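Local atomic coordinates of multicopper oxidase type 1 (Nitrosomonas europaea, PDB entry 3G5W), a protein that probably works as a copper-dependent oxidoreductase of the two-domain, laccase-like multicopper oxidase type, carrying several bound copper ions. Residues L54-H59 with Y102-N107; L7-T12 with V46-M51; Q178-K183 with D294-E299. All coordinates share one frame; numbering follows the deposited sequence.

Contact 1 (L54-H59 with Y102-N107); sequences LPHTIH and YHCHVN. With CU (copper (II) ion), chain G; C2O (Cu-O-Cu linkage), chain K; C1O (Cu-O linkage), chain L.
Cys104 swings SG opposite its own backbone N (chi1 -170°), which carries the sulfur to the backbone of 54-59, and His59, turned the same way (chi1 166°), sets its ring beside those of His103 and His105. Cys104 SG lies 2.1 Å from the copper and His56 ND1 2.2 Å from the same ion; His111 and Met117 complete this type 1 site. The sulfur also accepts Thr57 N (SG to N 3.4 Å, 169° at the hydrogen) and Val106 N, gripped by two amides besides the metal. Thr57 OG1 takes His105 N at 3.1 Å and has a second partner in Gly73 O. His59 and His103 form an antiparallel hydrogen-bonded pair, His59 N to His103 O being 2.7 Å. Their imidazoles make an offset edge-to-face pair, the edge of His59 toward His103, while the edge of His105 is directed at the face of His59. His59 NE2 binds one copper of the interface cluster, that of the Cu-O linkage; His105 NE2 and His103 NE2 each bind a copper of the Cu-O-Cu linkage. Histidines of the second subunit share these three coppers, which His-Cys-His joins to type 1 copper. Within this chain, strand 59-61 is outermost in its sheet, next to 98-103; His56 and Ile58 pack on strand 2-15.

Contact 2 (L7-T12 with V46-M51); sequences LSIEDT and VNVTNM
Leu7, Ser8 and Ile9 pair in parallel with Val48, Thr49 and Asn50, the axes of strands 7-12 and 46-50 approaching to 4.7 Å with 23° between their directions. This is a parallel ladder in a sheet of the first cupredoxin-type domain. Its register is fixed by alternating bonds: Leu7 donates N to Asn47 O and accepts Thr49 N on its O, and Ile9 repeats the pattern with Thr49 O and Met51 N. The bond Leu7 N to Asn47 O measures 2.8 Å, and the first two are nearly straight, whereas the last, from Met51 N, is bent to 136° at the hydrogen.

Side chains divide by face. Leu7, Ile9 and Val48 share the buried one. Ile9 places CG1 beside its backbone N (chi1 -44°), and the chain extends from there so that CD1 reaches Val48 CG1 at 3.9 Å. Leu7 CD1 meets Val46 CG1 at 4.1 Å, the two side chains crossing at a slant. Beyond the pair, Ile9 also touches Met117, a ligand of the type 1 copper, and Val48 touches Ile58.

Ser8 and Thr49 lie on the other face, which is polar. Ser8 OG donates to Glu10 OE1 at 2.6 Å within its own strand, meeting the carboxylate on its anti side and tilted out of its plane, and Thr49 OG1 is bonded to Thr87 OG1. Met51 CB sits 3.2 Å from Ile9 O. Past this point one water bridges the diverging chains, accepting from Asp11 N at 3.0 Å and donating to Met51 O at 2.6 Å.

Contact 3 (Q178-K183 with D294-E299); sequences QPIRVK and DFYYEE
Gln178 and Phe295, the closest CA pair of the two segments at 6.7 Å, join an extended run, 178-183, that becomes a strand at 180-182, to a type I beta turn from Asp294 to Tyr297. The turn is closed by Tyr297 N to Asp294 O at 3.1 Å. No backbone-to-backbone hydrogen bond joins the segments; the one bond across runs from a side chain to a backbone carbonyl.

Tyr296 OH donates to Gln178 O over 2.6 Å; the hydroxyl lies in the carbonyl plane, on a lone pair, with a C=O...donor angle of 142°. Thr270 OG1 gives this oxygen a second grip. Ile180 crosses Tyr296 at about a right angle, its CG1 coming obliquely to CE2 of the ring at 3.8 Å. Phe295 CD1 sits over one face of the Tyr296 ring, 3.4 Å above its plane and toward the rim.

Strand 180-182 is the outermost strand, within the chain, of a sheet in the second cupredoxin-type domain and runs parallel to 269-274; the turn belongs to the long connection from that strand to 306-308, which joins a sheet of the first domain.

Gln178 chi1 (-65°) puts CG beside the backbone N, where it meets Phe295 CB at 3.5 Å; the bend at chi2 then turns the amide off, OE1 accepting Val292 N. Replacing Tyr296 by a phenylalanine would probably leave Gln178 O with Thr270 but without its mate from the turn. The turn's amides are held by the Glu298 carboxylate: OE1 accepts Asp294 N at 2.8 Å, and OE2 takes Tyr296 N at 3.0 Å, nearly along its C-O axis.

Contacts 1 and 2 adjoin, their centres 11 Å apart, and both belong to the first domain: Ile58 packs on Leu7 and Val48, and His56 on Ile9, so the parallel ladder backs the type 1 copper loop. The centre of contact 3 lies about 29 Å from that of contact 1, across the chain's centre, and contact 3 touches neither of the others. Burial differs as well: contacts 1 and 3 are internal, while contact 2 is buried on one face and partly exposed on the other. Their chemistry follows: metal ligands and edge-to-face imidazoles in contact 1, repeated backbone bonds with aliphatic packing in contact 2, and a lone hydroxyl-to-carbonyl bond with aromatic packing in contact 3. Among the three, contact 1 alone meets another subunit.

Contact 1 (L54-H59 with Y102-N107)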
loop_
_atom_site.group_PDB
_atom_site.type_symbol
_atom_site.label_atom_id
_atom_site.label_comp_id
_atom_site.label_asym_id
_atom_site.label_seq_id
_atom_site.Cartn_x
_atom_site.Cartn_y
_atom_site.Cartn_z
ATOM N N LEU A 54 11.658 17.381 26.196
ATOM C CA LEU A 54 12.336 16.868 25.004
ATOM C C LEU A 54 12.284 17.907 23.880
ATOM O O LEU A 54 11.411 18.783 23.891
ATOM C CB LEU A 54 11.715 15.533 24.555
ATOM C CG LEU A 54 11.808 14.347 25.530
ATOM C CD1 LEU A 54 10.900 13.210 25.084
ATOM C CD2 LEU A 54 13.248 13.849 25.703
ATOM N N PRO A 55 13.227 17.832 22.915
ATOM C CA PRO A 55 13.202 18.774 21.796
ATOM C C PRO A 55 12.156 18.392 20.749
ATOM O O PRO A 55 11.831 17.209 20.593
ATOM C CB PRO A 55 14.610 18.671 21.217
ATOM C CG PRO A 55 15.036 17.278 21.529
ATOM C CD PRO A 55 14.357 16.888 22.817
ATOM N N HIS A 56 11.632 19.402 20.056
ATOM C CA HIS A 56 10.584 19.223 19.061
ATOM C C HIS A 56 10.764 20.244 17.943
ATOM O O HIS A 56 11.585 21.164 18.052
ATOM C CB HIS A 56 9.188 19.418 19.680
ATOM C CG HIS A 56 8.894 18.528 20.852
ATOM N ND1 HIS A 56 8.716 17.168 20.732
ATOM C CD2 HIS A 56 8.703 18.819 22.163
ATOM C CE1 HIS A 56 8.454 16.653 21.920
ATOM N NE2 HIS A 56 8.441 17.634 22.807
ATOM N N THR A 57 9.997 20.067 16.865
ATOM C CA THR A 57 9.835 21.070 15.813
ATOM C C THR A 57 8.392 21.005 15.332
ATOM O O THR A 57 7.613 20.185 15.812
ATOM C CB THR A 57 10.745 20.807 14.570
ATOM O OG1 THR A 57 10.436 19.523 14.015
ATOM C CG2 THR A 57 12.233 20.866 14.922
ATOM N N ILE A 58 8.031 21.873 14.391
ATOM C CA ILE A 58 6.814 21.657 13.619
ATOM C C ILE A 58 7.130 21.755 12.142
ATOM O O ILE A 58 7.610 22.786 11.653
ATOM C CB ILE A 58 5.663 22.622 13.953
ATOM C CG1 ILE A 58 5.312 22.571 15.438
ATOM C CG2 ILE A 58 4.413 22.265 13.105
ATOM C CD1 ILE A 58 4.139 23.450 15.811
ATOM N N HIS A 59 6.849 20.667 11.434
ATOM C CA HIS A 59 6.957 20.651 9.997
ATOM C C HIS A 59 5.562 20.818 9.399
ATOM O O HIS A 59 4.602 20.203 9.855
ATOM C CB HIS A 59 7.611 19.350 9.521
ATOM C CG HIS A 59 7.454 19.114 8.057
ATOM N ND1 HIS A 59 7.896 20.013 7.110
ATOM C CD2 HIS A 59 6.872 18.100 7.374
ATOM C CE1 HIS A 59 7.613 19.550 5.905
ATOM N NE2 HIS A 59 6.978 18.399 6.040
ATOM N N TYR A 102 0.259 19.239 9.932
ATOM C CA TYR A 102 1.497 19.588 10.582
ATOM C C TYR A 102 1.814 18.599 11.675
ATOM O O TYR A 102 0.923 18.022 12.293
ATOM C CB TYR A 102 1.494 21.030 11.092
ATOM C CG TYR A 102 0.484 21.384 12.165
ATOM C CD1 TYR A 102 -0.820 21.745 11.832
ATOM C CD2 TYR A 102 0.860 21.434 13.513
ATOM C CE1 TYR A 102 -1.739 22.103 12.811
ATOM C CE2 TYR A 102 -0.051 21.788 14.504
ATOM C CZ TYR A 102 -1.349 22.128 14.145
ATOM O OH TYR A 102 -2.251 22.506 15.122
ATOM N N HIS A 103 3.103 18.385 11.875
ATOM C CA HIS A 103 3.566 17.425 12.854
ATOM C C HIS A 103 4.999 17.718 13.252
ATOM O O HIS A 103 5.723 18.436 12.553
ATOM C CB HIS A 103 3.423 15.980 12.328
ATOM C CG HIS A 103 4.155 15.706 11.047
ATOM N ND1 HIS A 103 5.495 15.388 11.006
ATOM C CD2 HIS A 103 3.716 15.639 9.767
ATOM C CE1 HIS A 103 5.858 15.165 9.754
ATOM N NE2 HIS A 103 4.798 15.313 8.983
ATOM N N CYS A 104 5.404 17.155 14.381
ATOM C CA CYS A 104 6.788 17.242 14.807
ATOM C C CYS A 104 7.652 16.453 13.832
ATOM O O CYS A 104 7.178 15.489 13.238
ATOM C CB CYS A 104 6.933 16.653 16.200
ATOM S SG CYS A 104 8.548 16.968 16.914
ATOM N N HIS A 105 8.909 16.860 13.665
ATOM C CA HIS A 105 9.841 16.120 12.813
ATOM C C HIS A 105 11.068 15.619 13.588
ATOM O O HIS A 105 12.080 15.257 12.983
ATOM C CB HIS A 105 10.273 16.962 11.611
ATOM C CG HIS A 105 10.372 16.187 10.327
ATOM N ND1 HIS A 105 11.240 15.130 10.155
ATOM C CD2 HIS A 105 9.703 16.317 9.154
ATOM C CE1 HIS A 105 11.107 14.644 8.932
ATOM N NE2 HIS A 105 10.177 15.345 8.306
ATOM N N VAL A 106 10.966 15.601 14.917
ATOM C CA VAL A 106 11.992 15.013 15.789
ATOM C C VAL A 106 11.594 13.568 16.090
ATOM O O VAL A 106 10.435 13.297 16.401
ATOM C CB VAL A 106 12.138 15.803 17.134
ATOM C CG1 VAL A 106 13.111 15.110 18.086
ATOM C CG2 VAL A 106 12.596 17.245 16.884
ATOM N N ASN A 107 12.543 12.637 15.983
ATOM C CA ASN A 107 12.299 11.245 16.389
ATOM C C ASN A 107 10.896 10.756 16.036
ATOM O O ASN A 107 10.157 10.261 16.897
ATOM C CB ASN A 107 12.555 11.074 17.893
ATOM C CG ASN A 107 13.975 11.400 18.277
ATOM O OD1 ASN A 107 14.852 11.506 17.421
ATOM N ND2 ASN A 107 14.212 11.574 19.572
HETATM CU CU CU G . 8.553 16.046 18.851
HETATM CU CU2 C2O K . 9.686 15.103 6.260
HETATM CU CU3 C2O K . 4.727 14.727 7.015
HETATM O O1 C2O K . 7.792 14.825 6.756
HETATM CU CU4 C1O L . 6.744 17.223 4.438
HETATM O O3 C1O L . 6.084 19.159 2.687
#

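Contact 2 (L7-T12 with V46-M51)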
loop_
_atom_site.group_PDB
_atom_site.type_symbol
_atom_site.label_atom_id
_atom_site.label_comp_id
_atom_site.label_asym_id
_atom_site.label_seq_id
_atom_site.Cartn_x
_atom_site.Cartn_y
_atom_site.Cartn_z
ATOM N N LEU A 7 1.256 28.366 19.644
ATOM C CA LEU A 7 1.129 26.988 20.111
ATOM C C LEU A 7 2.087 26.694 21.251
ATOM O O LEU A 7 3.244 27.102 21.217
ATOM C CB LEU A 7 1.398 25.992 18.973
ATOM C CG LEU A 7 0.349 25.808 17.875
ATOM C CD1 LEU A 7 0.890 24.880 16.800
ATOM C CD2 LEU A 7 -0.953 25.253 18.435
ATOM N N SER A 8 1.602 25.973 22.253
ATOM C CA SER A 8 2.469 25.390 23.268
ATOM C C SER A 8 2.553 23.893 23.010
ATOM O O SER A 8 1.656 23.318 22.399
ATOM C CB SER A 8 1.915 25.651 24.666
ATOM O OG SER A 8 0.666 25.003 24.829
ATOM N N ILE A 9 3.637 23.269 23.452
ATOM C CA ILE A 9 3.751 21.812 23.415
ATOM C C ILE A 9 3.745 21.352 24.871
ATOM O O ILE A 9 4.612 21.748 25.642
ATOM C CB ILE A 9 5.054 21.340 22.713
ATOM C CG1 ILE A 9 5.311 22.148 21.430
ATOM C CG2 ILE A 9 5.005 19.836 22.453
ATOM C CD1 ILE A 9 6.654 21.874 20.760
ATOM N N GLU A 10 2.765 20.534 25.245
ATOM C CA GLU A 10 2.575 20.153 26.646
ATOM C C GLU A 10 2.505 18.643 26.836
ATOM O O GLU A 10 1.906 17.939 26.020
ATOM C CB GLU A 10 1.289 20.788 27.201
ATOM C CG GLU A 10 1.243 22.312 27.124
ATOM C CD GLU A 10 -0.152 22.888 27.366
ATOM O OE1 GLU A 10 -0.374 24.056 26.987
ATOM O OE2 GLU A 10 -1.030 22.187 27.922
ATOM N N ASP A 11 3.107 18.152 27.920
ATOM C CA ASP A 11 2.921 16.764 28.352
ATOM C C ASP A 11 1.458 16.580 28.750
ATOM O O ASP A 11 0.952 17.270 29.648
ATOM C CB ASP A 11 3.841 16.432 29.530
ATOM C CG ASP A 11 5.299 16.348 29.124
ATOM O OD1 ASP A 11 6.066 17.264 29.489
ATOM O OD2 ASP A 11 5.684 15.371 28.433
ATOM N N THR A 12 0.787 15.652 28.072
ATOM C CA THR A 12 -0.670 15.543 28.113
ATOM C C THR A 12 -1.137 14.088 28.106
ATOM O O THR A 12 -0.638 13.275 27.334
ATOM C CB THR A 12 -1.287 16.288 26.900
ATOM O OG1 THR A 12 -0.878 17.664 26.926
ATOM C CG2 THR A 12 -2.804 16.223 26.914
ATOM N N VAL A 46 3.538 31.409 13.175
ATOM C CA VAL A 46 3.220 30.535 14.303
ATOM C C VAL A 46 4.344 30.555 15.331
ATOM O O VAL A 46 5.475 30.172 15.025
ATOM C CB VAL A 46 2.928 29.073 13.873
ATOM C CG1 VAL A 46 2.416 28.264 15.063
ATOM C CG2 VAL A 46 1.914 29.029 12.730
ATOM N N ASN A 47 4.021 31.017 16.536
ATOM C CA ASN A 47 4.964 31.020 17.653
ATOM C C ASN A 47 4.790 29.743 18.460
ATOM O O ASN A 47 3.716 29.488 19.011
ATOM C CB ASN A 47 4.771 32.267 18.532
ATOM C CG ASN A 47 4.794 33.552 17.728
ATOM O OD1 ASN A 47 5.798 33.892 17.107
ATOM N ND2 ASN A 47 3.673 34.261 17.718
ATOM N N VAL A 48 5.843 28.932 18.497
ATOM C CA VAL A 48 5.799 27.614 19.133
ATOM C C VAL A 48 6.676 27.546 20.389
ATOM O O VAL A 48 7.900 27.633 20.296
ATOM C CB VAL A 48 6.215 26.502 18.125
ATOM C CG1 VAL A 48 6.100 25.119 18.761
ATOM C CG2 VAL A 48 5.354 26.583 16.879
ATOM N N THR A 49 6.037 27.382 21.549
ATOM C CA THR A 49 6.743 27.291 22.833
ATOM C C THR A 49 6.773 25.865 23.374
ATOM O O THR A 49 5.730 25.247 23.606
ATOM C CB THR A 49 6.128 28.244 23.890
ATOM O OG1 THR A 49 6.094 29.575 23.363
ATOM C CG2 THR A 49 6.956 28.241 25.157
ATOM N N ASN A 50 7.980 25.352 23.590
ATOM C CA ASN A 50 8.163 23.978 24.041
ATOM C C ASN A 50 8.116 23.871 25.562
ATOM O O ASN A 50 9.069 24.248 26.246
ATOM C CB ASN A 50 9.485 23.430 23.493
ATOM C CG ASN A 50 9.723 21.965 23.841
ATOM O OD1 ASN A 50 10.722 21.385 23.413
ATOM N ND2 ASN A 50 8.828 21.365 24.610
ATOM N N MET A 51 7.015 23.337 26.088
ATOM C CA MET A 51 6.842 23.207 27.535
ATOM C C MET A 51 7.041 21.774 28.040
ATOM O O MET A 51 6.623 21.428 29.149
ATOM C CB MET A 51 5.484 23.772 27.964
ATOM C CG MET A 51 5.284 25.239 27.600
ATOM S SD MET A 51 6.101 26.398 28.727
ATOM C CE MET A 51 7.785 26.483 28.132
HETATM O O HOH W 1 4.383 20.240 29.735
#

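Contact 3 (Q178-K183 with D294-E299)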
loop_
_atom_site.group_PDB
_atom_site.type_symbol
_atom_site.label_atom_id
_atom_site.label_comp_id
_atom_site.label_asym_id
_atom_site.label_seq_id
_atom_site.Cartn_x
_atom_site.Cartn_y
_atom_site.Cartn_z
ATOM N N GLN A 178 -17.301 9.168 16.701
ATOM C CA GLN A 178 -18.616 9.801 16.584
ATOM C C GLN A 178 -19.262 9.517 15.232
ATOM O O GLN A 178 -18.571 9.476 14.218
ATOM C CB GLN A 178 -18.507 11.323 16.785
ATOM C CG GLN A 178 -18.057 11.737 18.180
ATOM C CD GLN A 178 -19.058 11.374 19.255
ATOM O OE1 GLN A 178 -20.268 11.455 19.050
ATOM N NE2 GLN A 178 -18.554 10.975 20.418
ATOM N N PRO A 179 -20.596 9.345 15.209
ATOM C CA PRO A 179 -21.251 9.149 13.916
ATOM C C PRO A 179 -21.171 10.417 13.071
ATOM O O PRO A 179 -21.121 11.527 13.612
ATOM C CB PRO A 179 -22.701 8.852 14.298
ATOM C CG PRO A 179 -22.890 9.524 15.648
ATOM C CD PRO A 179 -21.562 9.344 16.332
ATOM N N ILE A 180 -21.121 10.241 11.758
ATOM C CA ILE A 180 -21.215 11.348 10.814
ATOM C C ILE A 180 -22.694 11.484 10.496
ATOM O O ILE A 180 -23.287 10.567 9.955
ATOM C CB ILE A 180 -20.355 11.056 9.562
ATOM C CG1 ILE A 180 -18.867 11.112 9.952
ATOM C CG2 ILE A 180 -20.686 12.026 8.394
ATOM C CD1 ILE A 180 -17.902 10.488 8.939
ATOM N N ARG A 181 -23.302 12.606 10.886
ATOM C CA ARG A 181 -24.757 12.755 10.774
ATOM C C ARG A 181 -25.135 13.617 9.586
ATOM O O ARG A 181 -24.662 14.747 9.452
ATOM C CB ARG A 181 -25.368 13.313 12.067
ATOM C CG ARG A 181 -25.273 12.355 13.231
ATOM C CD ARG A 181 -25.921 12.894 14.483
ATOM N NE ARG A 181 -26.111 11.824 15.463
ATOM C CZ ARG A 181 -26.630 11.992 16.675
ATOM N NH1 ARG A 181 -27.011 13.200 17.078
ATOM N NH2 ARG A 181 -26.762 10.949 17.488
ATOM N N VAL A 182 -25.996 13.074 8.731
ATOM C CA VAL A 182 -26.348 13.711 7.460
ATOM C C VAL A 182 -27.845 13.627 7.186
ATOM O O VAL A 182 -28.586 12.969 7.921
ATOM C CB VAL A 182 -25.609 13.050 6.262
ATOM C CG1 VAL A 182 -24.091 13.240 6.371
ATOM C CG2 VAL A 182 -25.973 11.567 6.144
ATOM N N LYS A 183 -28.278 14.298 6.120
ATOM C CA LYS A 183 -29.616 14.091 5.570
ATOM C C LYS A 183 -29.521 13.919 4.061
ATOM O O LYS A 183 -28.512 14.270 3.454
ATOM C CB LYS A 183 -30.557 15.247 5.932
ATOM C CG LYS A 183 -30.313 16.538 5.175
ATOM C CD LYS A 183 -31.092 17.691 5.797
ATOM C CE LYS A 183 -30.844 18.989 5.037
ATOM N NZ LYS A 183 -29.417 19.461 5.120
ATOM N N ASP A 294 -18.320 18.458 16.504
ATOM C CA ASP A 294 -16.956 18.918 16.205
ATOM C C ASP A 294 -15.833 17.877 16.393
ATOM O O ASP A 294 -14.653 18.245 16.437
ATOM C CB ASP A 294 -16.629 20.205 16.982
ATOM C CG ASP A 294 -15.793 21.189 16.171
ATOM O OD1 ASP A 294 -15.787 21.097 14.926
ATOM O OD2 ASP A 294 -15.158 22.071 16.784
ATOM N N PHE A 295 -16.189 16.593 16.484
ATOM C CA PHE A 295 -15.195 15.522 16.604
ATOM C C PHE A 295 -14.367 15.331 15.317
ATOM O O PHE A 295 -13.274 14.745 15.346
ATOM C CB PHE A 295 -15.852 14.201 17.030
ATOM C CG PHE A 295 -14.879 13.053 17.121
ATOM C CD1 PHE A 295 -14.796 12.107 16.092
ATOM C CD2 PHE A 295 -14.017 12.941 18.208
ATOM C CE1 PHE A 295 -13.884 11.059 16.154
ATOM C CE2 PHE A 295 -13.098 11.897 18.281
ATOM C CZ PHE A 295 -13.028 10.953 17.246
ATOM N N TYR A 296 -14.894 15.822 14.195
ATOM C CA TYR A 296 -14.151 15.826 12.928
ATOM C C TYR A 296 -13.854 17.261 12.501
ATOM O O TYR A 296 -13.568 17.528 11.333
ATOM C CB TYR A 296 -14.921 15.059 11.831
ATOM C CG TYR A 296 -15.270 13.649 12.241
ATOM C CD1 TYR A 296 -14.314 12.633 12.185
ATOM C CD2 TYR A 296 -16.546 13.328 12.702
ATOM C CE1 TYR A 296 -14.613 11.337 12.580
ATOM C CE2 TYR A 296 -16.856 12.032 13.103
ATOM C CZ TYR A 296 -15.881 11.044 13.036
ATOM O OH TYR A 296 -16.161 9.765 13.425
ATOM N N TYR A 297 -13.905 18.181 13.468
ATOM C CA TYR A 297 -13.742 19.613 13.216
ATOM C C TYR A 297 -14.799 20.142 12.245
ATOM O O TYR A 297 -14.605 21.188 11.630
ATOM C CB TYR A 297 -12.337 19.941 12.679
ATOM C CG TYR A 297 -11.265 20.123 13.730
ATOM C CD1 TYR A 297 -11.441 21.015 14.796
ATOM C CD2 TYR A 297 -10.068 19.431 13.646
ATOM C CE1 TYR A 297 -10.442 21.196 15.758
ATOM C CE2 TYR A 297 -9.057 19.601 14.603
ATOM C CZ TYR A 297 -9.256 20.486 15.654
ATOM O OH TYR A 297 -8.272 20.656 16.604
ATOM N N GLU A 298 -15.918 19.428 12.122
ATOM C CA GLU A 298 -16.947 19.793 11.148
ATOM C C GLU A 298 -17.674 21.093 11.517
ATOM O O GLU A 298 -18.175 21.792 10.634
ATOM C CB GLU A 298 -17.935 18.633 10.918
ATOM C CG GLU A 298 -19.016 18.465 11.978
ATOM C CD GLU A 298 -18.573 17.669 13.210
ATOM O OE1 GLU A 298 -19.425 17.474 14.101
ATOM O OE2 GLU A 298 -17.397 17.239 13.294
ATOM N N GLU A 299 -17.733 21.412 12.811
ATOM C CA GLU A 299 -18.313 22.691 13.247
ATOM C C GLU A 299 -17.290 23.830 13.186
ATOM O O GLU A 299 -17.620 24.938 12.758
ATOM C CB GLU A 299 -18.932 22.590 14.644
ATOM C CG GLU A 299 -20.068 21.551 14.777
ATOM C CD GLU A 299 -21.226 21.803 13.810
ATOM O OE1 GLU A 299 -21.671 20.838 13.145
ATOM O OE2 GLU A 299 -21.686 22.960 13.706
#